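Local structure of chlorella virus DNA ligase-adenylate (Chlorella virus, 1FVI) at residues E61-E66 and F97-D102; S93-D98 and K132-I137; E229-S234 and D253-F258. The protein probably seals nicks in duplex DNA in an ATP-dependent reaction that passes through a covalent enzyme-adenylate, with a divalent metal as cofactor. The protein carries 1 engineered substitution. One frame throughout, in Å; residues are numbered along the deposited sequence.

Contact 1 of 3, residues E61-E66 and F97-D102; sequences EGSDGE and FDYVTD. With AMP (adenosine monophosphate), chain C.
A classic beta bulge joins strand 63-68 to strand 92-99 at the edge of the AMP pocket: Phe97 and Asp98 both face Asp64, and both their backbone N atoms bond to its carbonyl O. The bond from Phe97 N to Asp64 O (2.9 Å) lies in the carbonyl plane but is bent at the hydrogen, while Asp98 N comes from above that plane. Asp64 N returns a bond to Asp98 O, and beyond it Val100 N reaches Gly62 O at 2.9 Å, so the antiparallel pairing runs on past the non-hydrogen-bonded pair of Ser63 and Tyr99.

The phenyl ring of Phe97 is sandwiched. Its CG stands between the backbone N and the carbonyl carbon (chi1 55°), which turns the ring across Gly65, whose CA makes a CH-pi contact 3.7 Å from the ring centroid. AMP lies over the opposite face, its C6 3.6 Å from Phe97 CD2. Glu66 meets the ring at its edge: its CG is 3.5 Å from Phe97 CE2, and the bend at chi2 (-86°) takes the carboxylate on to the ribose, with Glu66 OE1 3.2 Å from AMP C1'.

On the Asp64 side of the sheet the two aspartates stand side by side, CB to CB, with a water donating to Asp64 OD2 and to Asp98 OD2. Arg31 and Tyr171 also hold Asp64 OD2, and Arg111 and Arg165 pair with Asp98, which would offset the like charges. On the other side, Glu61 O meets the edge of the Tyr99 ring, 3.1 Å from CE1. A bulged antiparallel strand pair thus presents an aromatic face to adenine in the nucleotide-binding domain of an ATP-dependent DNA ligase.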
loop_
_atom_site.group_PDB
_atom_site.type_symbol
_atom_site.label_atom_id
_atom_site.label_comp_id
_atom_site.label_asym_id
_atom_site.label_seq_id
_atom_site.Cartn_x
_atom_site.Cartn_y
_atom_site.Cartn_z
ATOM N N GLU A 61 16.242 3.737 15.844
ATOM C CA GLU A 61 17.314 3.727 14.858
ATOM C C GLU A 61 17.231 2.424 14.033
ATOM O O GLU A 61 17.034 1.342 14.589
ATOM C CB GLU A 61 18.650 3.825 15.613
ATOM C CG GLU A 61 19.890 3.658 14.757
ATOM C CD GLU A 61 20.194 4.855 13.878
ATOM O OE1 GLU A 61 19.517 5.900 14.007
ATOM O OE2 GLU A 61 21.137 4.742 13.062
ATOM N N GLY A 62 17.342 2.530 12.711
ATOM C CA GLY A 62 17.265 1.341 11.875
ATOM C C GLY A 62 15.897 1.075 11.252
ATOM O O GLY A 62 15.691 0.062 10.568
ATOM N N SER A 63 14.959 1.987 11.484
ATOM C CA SER A 63 13.623 1.870 10.913
ATOM C C SER A 63 13.606 2.118 9.407
ATOM O O SER A 63 14.295 3.014 8.906
ATOM C CB SER A 63 12.672 2.852 11.575
ATOM O OG SER A 63 12.355 2.401 12.864
ATOM N N ASP A 64 12.808 1.318 8.701
ATOM C CA ASP A 64 12.654 1.447 7.261
ATOM C C ASP A 64 11.153 1.511 6.924
ATOM O O ASP A 64 10.337 0.804 7.539
ATOM C CB ASP A 64 13.333 0.286 6.542
ATOM C CG ASP A 64 13.519 0.553 5.069
ATOM O OD1 ASP A 64 13.157 1.667 4.603
ATOM O OD2 ASP A 64 14.037 -0.358 4.382
ATOM N N GLY A 65 10.794 2.373 5.971
ATOM C CA GLY A 65 9.389 2.524 5.623
ATOM C C GLY A 65 9.055 3.565 4.574
ATOM O O GLY A 65 9.919 4.022 3.817
ATOM N N GLU A 66 7.777 3.922 4.517
ATOM C CA GLU A 66 7.273 4.878 3.534
ATOM C C GLU A 66 6.445 5.997 4.137
ATOM O O GLU A 66 5.499 5.760 4.909
ATOM C CB GLU A 66 6.371 4.151 2.510
ATOM C CG GLU A 66 7.057 3.139 1.583
ATOM C CD GLU A 66 7.643 3.768 0.349
ATOM O OE1 GLU A 66 8.500 3.128 -0.270
ATOM O OE2 GLU A 66 7.238 4.876 -0.033
ATOM N N PHE A 97 7.796 -0.686 7.611
ATOM C CA PHE A 97 7.866 -2.079 7.189
ATOM C C PHE A 97 9.111 -2.897 7.539
ATOM O O PHE A 97 9.114 -4.119 7.346
ATOM C CB PHE A 97 7.511 -2.215 5.698
ATOM C CG PHE A 97 8.343 -1.366 4.777
ATOM C CD1 PHE A 97 9.733 -1.570 4.664
ATOM C CD2 PHE A 97 7.731 -0.441 3.936
ATOM C CE1 PHE A 97 10.494 -0.875 3.720
ATOM C CE2 PHE A 97 8.477 0.268 2.980
ATOM C CZ PHE A 97 9.863 0.052 2.866
ATOM N N ASP A 98 10.162 -2.237 8.034
ATOM C CA ASP A 98 11.376 -2.947 8.418
ATOM C C ASP A 98 12.099 -2.259 9.566
ATOM O O ASP A 98 11.890 -1.078 9.829
ATOM C CB ASP A 98 12.313 -3.163 7.220
ATOM C CG ASP A 98 13.068 -4.486 7.298
ATOM O OD1 ASP A 98 13.041 -5.154 8.356
ATOM O OD2 ASP A 98 13.699 -4.862 6.287
ATOM N N TYR A 99 12.965 -3.022 10.225
ATOM C CA TYR A 99 13.719 -2.573 11.392
ATOM C C TYR A 99 15.005 -3.375 11.489
ATOM O O TYR A 99 14.960 -4.561 11.839
ATOM C CB TYR A 99 12.888 -2.872 12.649
ATOM C CG TYR A 99 13.467 -2.374 13.953
ATOM C CD1 TYR A 99 14.360 -1.296 13.983
ATOM C CD2 TYR A 99 13.052 -2.922 15.169
ATOM C CE1 TYR A 99 14.813 -0.770 15.185
ATOM C CE2 TYR A 99 13.496 -2.401 16.379
ATOM C CZ TYR A 99 14.373 -1.322 16.377
ATOM O OH TYR A 99 14.787 -0.770 17.565
ATOM N N VAL A 100 16.146 -2.749 11.215
ATOM C CA VAL A 100 17.387 -3.499 11.318
ATOM C C VAL A 100 17.901 -3.706 12.739
ATOM O O VAL A 100 18.322 -4.809 13.046
ATOM C CB VAL A 100 18.490 -3.009 10.346
ATOM C CG1 VAL A 100 19.861 -3.671 10.671
ATOM C CG2 VAL A 100 18.105 -3.405 8.936
ATOM N N THR A 101 17.832 -2.702 13.616
ATOM C CA THR A 101 18.304 -2.867 15.008
ATOM C C THR A 101 19.841 -2.914 15.056
ATOM O O THR A 101 20.479 -1.990 15.551
ATOM C CB THR A 101 17.650 -4.144 15.702
ATOM O OG1 THR A 101 16.430 -3.777 16.351
ATOM C CG2 THR A 101 18.561 -4.804 16.719
ATOM N N ASP A 102 20.429 -3.968 14.504
ATOM C CA ASP A 102 21.874 -4.115 14.474
ATOM C C ASP A 102 22.281 -4.929 13.258
ATOM O O ASP A 102 22.628 -4.378 12.211
ATOM C CB ASP A 102 22.368 -4.807 15.764
ATOM C CG ASP A 102 23.801 -5.344 15.651
ATOM O OD1 ASP A 102 24.037 -6.499 16.060
ATOM O OD2 ASP A 102 24.689 -4.628 15.141
HETATM P P AMP C . 6.945 0.329 -7.774
HETATM O O1P AMP C . 7.589 -0.185 -8.982
HETATM O O3P AMP C . 6.976 1.879 -8.102
HETATM O "O5'" AMP C . 7.887 0.236 -6.604
HETATM C "C5'" AMP C . 7.512 0.860 -5.280
HETATM C "C4'" AMP C . 8.713 1.313 -4.480
HETATM O "O4'" AMP C . 8.255 1.479 -3.135
HETATM C "C3'" AMP C . 9.863 0.280 -4.433
HETATM O "O3'" AMP C . 11.170 0.851 -4.484
HETATM C "C2'" AMP C . 9.719 -0.382 -3.106
HETATM O "O2'" AMP C . 10.994 -0.774 -2.611
HETATM C "C1'" AMP C . 8.959 0.644 -2.246
HETATM N N9 AMP C . 7.998 -0.014 -1.382
HETATM C C8 AMP C . 6.673 0.347 -1.280
HETATM N N7 AMP C . 6.053 -0.424 -0.432
HETATM C C5 AMP C . 6.977 -1.335 0.059
HETATM C C6 AMP C . 6.900 -2.389 0.981
HETATM N N6 AMP C . 5.751 -2.723 1.615
HETATM N N1 AMP C . 8.038 -3.068 1.208
HETATM C C2 AMP C . 9.148 -2.739 0.587
HETATM N N3 AMP C . 9.369 -1.771 -0.306
HETATM C C4 AMP C . 8.230 -1.062 -0.559
HETATM O O HOH W 1 13.340 -2.929 4.070
#

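Contact 2 of 3, residues S93-D98 and K132-I137; sequences SYYWFD and KIIPLI. With AMP (adenosine monophosphate), chain C.
Leu136 brings the end of strand 131-135 to the adenine end of the AMP pocket, where it packs against Phe97 of the neighbouring strand. Leu136 CB lies 3.7 Å from Phe97 CB, and its CD1 sits at the edge of the Phe97 ring while also approaching AMP N6 at 3.4 Å. The other methyl, CD2, lies against Tyr95 CD2, so one leucine touches adenine, Phe97 and Tyr95.

The backbones run parallel, and four hydrogen bonds alternate between them. Lys132 O receives Tyr94 N at 2.8 Å, Tyr94 O receives Ile134 N, Ile134 O receives Trp96 N, and Trp96 O receives Leu136 N at 2.9 Å. The two bonds donated by Ile134 and Leu136 are almost straight. Past the last of them the carbonyls of Phe97 and Leu136 are bridged by a water that donates to both. This is the pairing of a beta-alpha-beta unit, in which helix 108-121 connects strand 92-99 to strand 131-135; Trp96 and Pro135 turn to the side that this helix packs on, meeting Ile119.

On the opposite side Tyr95 and Ile134 lie alongside each other. With CG1 of Ile134 anti to the carbonyl carbon (chi1 -59°) and the chain extended beyond it, CD1 reaches over a face of the Tyr95 ring, 4.1 Å from its centroid and 3.7 Å from CE2. Nearby, the Ser93 side chain rests against the extended Lys132 chain, Ser93 OG 3.3 Å from Lys132 CB, while Lys132 NZ goes on to a salt bridge with Glu70. Tyr94 and Ile133 occupy the Trp96 side: Ile133 CD1 is 4.1 Å from Tyr94 CB, Leu55 of helix 49-58 packs on both, and Tyr94 OH is hydrogen-bonded to Ser32 O.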
loop_
_atom_site.group_PDB
_atom_site.type_symbol
_atom_site.label_atom_id
_atom_site.label_comp_id
_atom_site.label_asym_id
_atom_site.label_seq_id
_atom_site.Cartn_x
_atom_site.Cartn_y
_atom_site.Cartn_z
ATOM N N SER A 93 1.340 10.062 7.367
ATOM C CA SER A 93 1.534 8.730 7.901
ATOM C C SER A 93 2.912 8.187 7.560
ATOM O O SER A 93 3.632 8.751 6.739
ATOM C CB SER A 93 0.459 7.797 7.348
ATOM O OG SER A 93 -0.822 8.231 7.753
ATOM N N TYR A 94 3.297 7.122 8.250
ATOM C CA TYR A 94 4.567 6.471 7.996
ATOM C C TYR A 94 4.327 4.979 8.131
ATOM O O TYR A 94 4.011 4.487 9.222
ATOM C CB TYR A 94 5.650 6.931 8.971
ATOM C CG TYR A 94 6.972 6.240 8.730
ATOM C CD1 TYR A 94 7.844 6.683 7.736
ATOM C CD2 TYR A 94 7.357 5.147 9.508
ATOM C CE1 TYR A 94 9.080 6.056 7.524
ATOM C CE2 TYR A 94 8.591 4.508 9.309
ATOM C CZ TYR A 94 9.440 4.975 8.322
ATOM O OH TYR A 94 10.662 4.385 8.169
ATOM N N TYR A 95 4.374 4.286 6.995
ATOM C CA TYR A 95 4.192 2.843 6.969
ATOM C C TYR A 95 5.570 2.257 7.276
ATOM O O TYR A 95 6.493 2.350 6.454
ATOM C CB TYR A 95 3.717 2.392 5.586
ATOM C CG TYR A 95 2.316 2.849 5.208
ATOM C CD1 TYR A 95 2.115 4.045 4.520
ATOM C CD2 TYR A 95 1.194 2.060 5.509
ATOM C CE1 TYR A 95 0.830 4.451 4.129
ATOM C CE2 TYR A 95 -0.093 2.453 5.122
ATOM C CZ TYR A 95 -0.261 3.652 4.430
ATOM O OH TYR A 95 -1.515 4.048 4.023
ATOM N N TRP A 96 5.703 1.703 8.478
ATOM C CA TRP A 96 6.960 1.133 8.964
ATOM C C TRP A 96 7.006 -0.332 8.620
ATOM O O TRP A 96 6.334 -1.136 9.254
ATOM C CB TRP A 96 7.012 1.336 10.478
ATOM C CG TRP A 96 8.299 0.955 11.185
ATOM C CD1 TRP A 96 9.508 0.687 10.619
ATOM C CD2 TRP A 96 8.462 0.762 12.603
ATOM N NE1 TRP A 96 10.411 0.323 11.594
ATOM C CE2 TRP A 96 9.797 0.358 12.818
ATOM C CE3 TRP A 96 7.603 0.883 13.710
ATOM C CZ2 TRP A 96 10.301 0.066 14.094
ATOM C CZ3 TRP A 96 8.105 0.595 14.984
ATOM C CH2 TRP A 96 9.447 0.189 15.157
ATOM N N PHE A 97 7.796 -0.686 7.611
ATOM C CA PHE A 97 7.866 -2.079 7.189
ATOM C C PHE A 97 9.111 -2.897 7.539
ATOM O O PHE A 97 9.114 -4.119 7.346
ATOM C CB PHE A 97 7.511 -2.215 5.698
ATOM C CG PHE A 97 8.343 -1.366 4.777
ATOM C CD1 PHE A 97 9.733 -1.570 4.664
ATOM C CD2 PHE A 97 7.731 -0.441 3.936
ATOM C CE1 PHE A 97 10.494 -0.875 3.720
ATOM C CE2 PHE A 97 8.477 0.268 2.980
ATOM C CZ PHE A 97 9.863 0.052 2.866
ATOM N N ASP A 98 10.162 -2.237 8.034
ATOM C CA ASP A 98 11.376 -2.947 8.418
ATOM C C ASP A 98 12.099 -2.259 9.566
ATOM O O ASP A 98 11.890 -1.078 9.829
ATOM C CB ASP A 98 12.313 -3.163 7.220
ATOM C CG ASP A 98 13.068 -4.486 7.298
ATOM O OD1 ASP A 98 13.041 -5.154 8.356
ATOM O OD2 ASP A 98 13.699 -4.862 6.287
ATOM N N LYS A 132 0.905 9.456 11.835
ATOM C CA LYS A 132 0.280 8.155 12.010
ATOM C C LYS A 132 1.303 7.054 11.699
ATOM O O LYS A 132 1.716 6.886 10.550
ATOM C CB LYS A 132 -0.936 8.044 11.088
ATOM C CG LYS A 132 -1.776 6.804 11.275
ATOM C CD LYS A 132 -2.780 6.702 10.147
ATOM C CE LYS A 132 -3.669 5.483 10.274
ATOM N NZ LYS A 132 -4.643 5.436 9.146
ATOM N N ILE A 133 1.774 6.371 12.738
ATOM C CA ILE A 133 2.742 5.292 12.559
ATOM C C ILE A 133 1.959 4.022 12.277
ATOM O O ILE A 133 1.173 3.557 13.118
ATOM C CB ILE A 133 3.626 5.064 13.819
ATOM C CG1 ILE A 133 4.405 6.334 14.161
ATOM C CG2 ILE A 133 4.596 3.887 13.595
ATOM C CD1 ILE A 133 5.316 6.780 13.093
ATOM N N ILE A 134 2.158 3.481 11.080
ATOM C CA ILE A 134 1.461 2.270 10.672
ATOM C C ILE A 134 2.400 1.091 10.479
ATOM O O ILE A 134 3.166 1.050 9.521
ATOM C CB ILE A 134 0.663 2.495 9.368
ATOM C CG1 ILE A 134 -0.358 3.628 9.561
ATOM C CG2 ILE A 134 -0.044 1.209 8.979
ATOM C CD1 ILE A 134 -1.082 4.019 8.300
ATOM N N PRO A 135 2.384 0.134 11.421
ATOM C CA PRO A 135 3.243 -1.051 11.333
ATOM C C PRO A 135 2.773 -1.944 10.178
ATOM O O PRO A 135 1.614 -2.361 10.132
ATOM C CB PRO A 135 3.015 -1.746 12.687
ATOM C CG PRO A 135 2.548 -0.641 13.595
ATOM C CD PRO A 135 1.638 0.146 12.693
ATOM N N LEU A 136 3.657 -2.183 9.219
ATOM C CA LEU A 136 3.328 -3.040 8.096
ATOM C C LEU A 136 3.782 -4.451 8.414
ATOM O O LEU A 136 4.900 -4.837 8.090
ATOM C CB LEU A 136 4.022 -2.572 6.821
ATOM C CG LEU A 136 3.311 -1.680 5.798
ATOM C CD1 LEU A 136 3.959 -1.936 4.441
ATOM C CD2 LEU A 136 1.815 -1.981 5.721
ATOM N N ILE A 137 2.942 -5.187 9.132
ATOM C CA ILE A 137 3.229 -6.576 9.478
ATOM C C ILE A 137 2.788 -7.424 8.264
ATOM O O ILE A 137 1.662 -7.279 7.768
ATOM C CB ILE A 137 2.492 -6.930 10.768
ATOM C CG1 ILE A 137 3.078 -6.062 11.899
ATOM C CG2 ILE A 137 2.585 -8.434 11.048
ATOM C CD1 ILE A 137 2.258 -6.000 13.153
HETATM P P AMP C . 6.945 0.329 -7.774
HETATM O O1P AMP C . 7.589 -0.185 -8.982
HETATM O O3P AMP C . 6.976 1.879 -8.102
HETATM O "O5'" AMP C . 7.887 0.236 -6.604
HETATM C "C5'" AMP C . 7.512 0.860 -5.280
HETATM C "C4'" AMP C . 8.713 1.313 -4.480
HETATM O "O4'" AMP C . 8.255 1.479 -3.135
HETATM C "C3'" AMP C . 9.863 0.280 -4.433
HETATM O "O3'" AMP C . 11.170 0.851 -4.484
HETATM C "C2'" AMP C . 9.719 -0.382 -3.106
HETATM O "O2'" AMP C . 10.994 -0.774 -2.611
HETATM C "C1'" AMP C . 8.959 0.644 -2.246
HETATM N N9 AMP C . 7.998 -0.014 -1.382
HETATM C C8 AMP C . 6.673 0.347 -1.280
HETATM N N7 AMP C . 6.053 -0.424 -0.432
HETATM C C5 AMP C . 6.977 -1.335 0.059
HETATM C C6 AMP C . 6.900 -2.389 0.981
HETATM N N6 AMP C . 5.751 -2.723 1.615
HETATM N N1 AMP C . 8.038 -3.068 1.208
HETATM C C2 AMP C . 9.148 -2.739 0.587
HETATM N N3 AMP C . 9.369 -1.771 -0.306
HETATM C C4 AMP C . 8.230 -1.062 -0.559
HETATM O O HOH W 2 7.139 -5.564 6.536
#

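Contact 3 of 3, residues E229-S234 and D253-F258; sequences EDVMGS and DQRRDF
Arg255 NH1 bonds to two successive carbonyls of the strand, Met232 O at 2.9 Å and Gly233 O at 2.8 Å. Both oxygens lie at the edge of the guanidinium, within 2° of its plane, but they receive the N-H differently: the donor is tilted modestly from the Met232 carbonyl plane and stands well above that of Gly233. Extended from CG to NE, the arginine chain runs past Met232 O, with CD only 3.3 Å from that oxygen, and so carries its charge from the helix to the strand. NH2 of the same group turns to Gly247 O, which further fixes its rotation.

The main chain adds a bond in the other direction. Met232 N donates to Arg255 O at 2.8 Å, nearly straight at the hydrogen (173°), so a helical carbonyl serves the start of the strand. Beside it, Val231 sets CB against Arg255 CB and CG1 against Arg256 CB. The Met232 chain is bent at chi2 and chi3, and its CE comes 3.4 Å from Phe258 CD1, with the two side chains lying alongside each other.

Segment 253-258 of helix 252-260 crosses segment 232-234 of strand 232-237 at 101°, within the OB-like domain. The Phe258 side chain also touches Met199 of strand 190-201, which neighbours strand 232-237 in the antiparallel sheet, and meets Tyr265 of helix 262-265 edge-to-face.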
loop_
_atom_site.group_PDB
_atom_site.type_symbol
_atom_site.label_atom_id
_atom_site.label_comp_id
_atom_site.label_asym_id
_atom_site.label_seq_id
_atom_site.Cartn_x
_atom_site.Cartn_y
_atom_site.Cartn_z
ATOM N N GLU A 229 -30.049 8.037 4.288
ATOM C CA GLU A 229 -29.544 7.940 2.928
ATOM C C GLU A 229 -28.685 6.699 2.666
ATOM O O GLU A 229 -27.924 6.250 3.532
ATOM C CB GLU A 229 -28.778 9.214 2.575
ATOM C CG GLU A 229 -29.161 9.808 1.231
ATOM C CD GLU A 229 -29.071 11.325 1.220
ATOM O OE1 GLU A 229 -28.151 11.871 1.865
ATOM O OE2 GLU A 229 -29.927 11.971 0.573
ATOM N N ASP A 230 -28.885 6.109 1.490
ATOM C CA ASP A 230 -28.143 4.924 1.076
ATOM C C ASP A 230 -26.954 5.361 0.218
ATOM O O ASP A 230 -26.862 6.520 -0.206
ATOM C CB ASP A 230 -29.060 4.012 0.262
ATOM C CG ASP A 230 -28.643 2.551 0.302
ATOM O OD1 ASP A 230 -27.486 2.246 0.665
ATOM O OD2 ASP A 230 -29.493 1.698 -0.035
ATOM N N VAL A 231 -26.027 4.433 0.003
ATOM C CA VAL A 231 -24.838 4.669 -0.808
ATOM C C VAL A 231 -24.718 3.523 -1.813
ATOM O O VAL A 231 -25.441 2.513 -1.719
ATOM C CB VAL A 231 -23.557 4.737 0.062
ATOM C CG1 VAL A 231 -23.698 5.828 1.128
ATOM C CG2 VAL A 231 -23.272 3.384 0.714
ATOM N N MET A 232 -23.831 3.693 -2.789
ATOM C CA MET A 232 -23.637 2.670 -3.812
ATOM C C MET A 232 -22.923 1.427 -3.259
ATOM O O MET A 232 -21.979 1.529 -2.466
ATOM C CB MET A 232 -22.898 3.259 -5.026
ATOM C CG MET A 232 -22.520 2.243 -6.109
ATOM S SD MET A 232 -20.922 1.397 -5.839
ATOM C CE MET A 232 -19.862 2.711 -6.320
ATOM N N GLY A 233 -23.448 0.257 -3.619
ATOM C CA GLY A 233 -22.861 -0.993 -3.176
ATOM C C GLY A 233 -21.993 -1.533 -4.293
ATOM O O GLY A 233 -20.875 -1.994 -4.063
ATOM N N SER A 234 -22.515 -1.482 -5.516
ATOM C CA SER A 234 -21.773 -1.947 -6.678
ATOM C C SER A 234 -22.257 -1.228 -7.924
ATOM O O SER A 234 -23.366 -0.681 -7.955
ATOM C CB SER A 234 -21.931 -3.465 -6.879
ATOM O OG SER A 234 -23.203 -3.802 -7.421
ATOM N N ASP A 253 -16.841 7.869 0.753
ATOM C CA ASP A 253 -17.021 9.111 0.000
ATOM C C ASP A 253 -17.516 8.817 -1.419
ATOM O O ASP A 253 -18.495 9.396 -1.895
ATOM C CB ASP A 253 -15.657 9.824 -0.056
ATOM C CG ASP A 253 -15.637 11.034 -0.980
ATOM O OD1 ASP A 253 -15.865 12.161 -0.487
ATOM O OD2 ASP A 253 -15.335 10.867 -2.187
ATOM N N GLN A 254 -16.802 7.924 -2.092
ATOM C CA GLN A 254 -17.125 7.543 -3.453
ATOM C C GLN A 254 -18.492 6.910 -3.556
ATOM O O GLN A 254 -19.283 7.295 -4.430
ATOM C CB GLN A 254 -16.055 6.609 -4.011
ATOM C CG GLN A 254 -14.775 7.343 -4.316
ATOM C CD GLN A 254 -13.647 6.431 -4.674
ATOM O OE1 GLN A 254 -13.326 5.495 -3.938
ATOM N NE2 GLN A 254 -13.017 6.703 -5.799
ATOM N N ARG A 255 -18.766 5.959 -2.662
ATOM C CA ARG A 255 -20.056 5.267 -2.638
ATOM C C ARG A 255 -21.254 6.218 -2.485
ATOM O O ARG A 255 -22.305 6.011 -3.108
ATOM C CB ARG A 255 -20.073 4.219 -1.537
ATOM C CG ARG A 255 -19.018 3.153 -1.690
ATOM C CD ARG A 255 -19.265 2.024 -0.696
ATOM N NE ARG A 255 -18.320 0.929 -0.875
ATOM C CZ ARG A 255 -18.546 -0.138 -1.630
ATOM N NH1 ARG A 255 -19.691 -0.258 -2.274
ATOM N NH2 ARG A 255 -17.617 -1.075 -1.744
ATOM N N ARG A 256 -21.088 7.250 -1.656
ATOM C CA ARG A 256 -22.133 8.247 -1.438
ATOM C C ARG A 256 -22.280 9.133 -2.679
ATOM O O ARG A 256 -23.381 9.301 -3.197
ATOM C CB ARG A 256 -21.801 9.089 -0.208
ATOM C CG ARG A 256 -22.743 10.261 0.055
ATOM C CD ARG A 256 -22.101 11.590 -0.343
ATOM N NE ARG A 256 -20.858 11.839 0.386
ATOM C CZ ARG A 256 -20.748 12.659 1.428
ATOM N NH1 ARG A 256 -21.805 13.325 1.879
ATOM N NH2 ARG A 256 -19.573 12.811 2.022
ATOM N N ASP A 257 -21.164 9.646 -3.194
ATOM C CA ASP A 257 -21.201 10.498 -4.387
ATOM C C ASP A 257 -21.821 9.800 -5.592
ATOM O O ASP A 257 -22.719 10.350 -6.235
ATOM C CB ASP A 257 -19.803 11.021 -4.731
ATOM C CG ASP A 257 -19.296 12.017 -3.713
ATOM O OD1 ASP A 257 -20.113 12.493 -2.896
ATOM O OD2 ASP A 257 -18.086 12.325 -3.731
ATOM N N PHE A 258 -21.324 8.601 -5.896
ATOM C CA PHE A 258 -21.844 7.795 -6.998
ATOM C C PHE A 258 -23.367 7.640 -6.870
ATOM O O PHE A 258 -24.075 7.848 -7.851
ATOM C CB PHE A 258 -21.182 6.406 -7.018
ATOM C CG PHE A 258 -19.913 6.338 -7.831
ATOM C CD1 PHE A 258 -18.755 5.782 -7.293
ATOM C CD2 PHE A 258 -19.887 6.780 -9.155
ATOM C CE1 PHE A 258 -17.587 5.659 -8.061
ATOM C CE2 PHE A 258 -18.723 6.661 -9.934
ATOM C CZ PHE A 258 -17.572 6.097 -9.379
#

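From the N terminus, contact 1 closes the loop that leaves strand 63-68, passes through helix 74-82 and returns along strand 92-99. Contact 2 then starts on that returning strand, sharing Phe97 and Asp98, and closes the next loop through helix 108-121 to strand 131-135. The two loops therefore overlap slightly on one strand without nesting, and together they line up three adjacent strands of one sheet beside AMP. Contact 3 follows in series, closing the excursion from strand 232-237 through strand 244-246 to helix 252-260 in the OB-like domain. Its centre lies about 39 Å from that of contact 1 and about 29 Å from that of contact 2, and it touches neither.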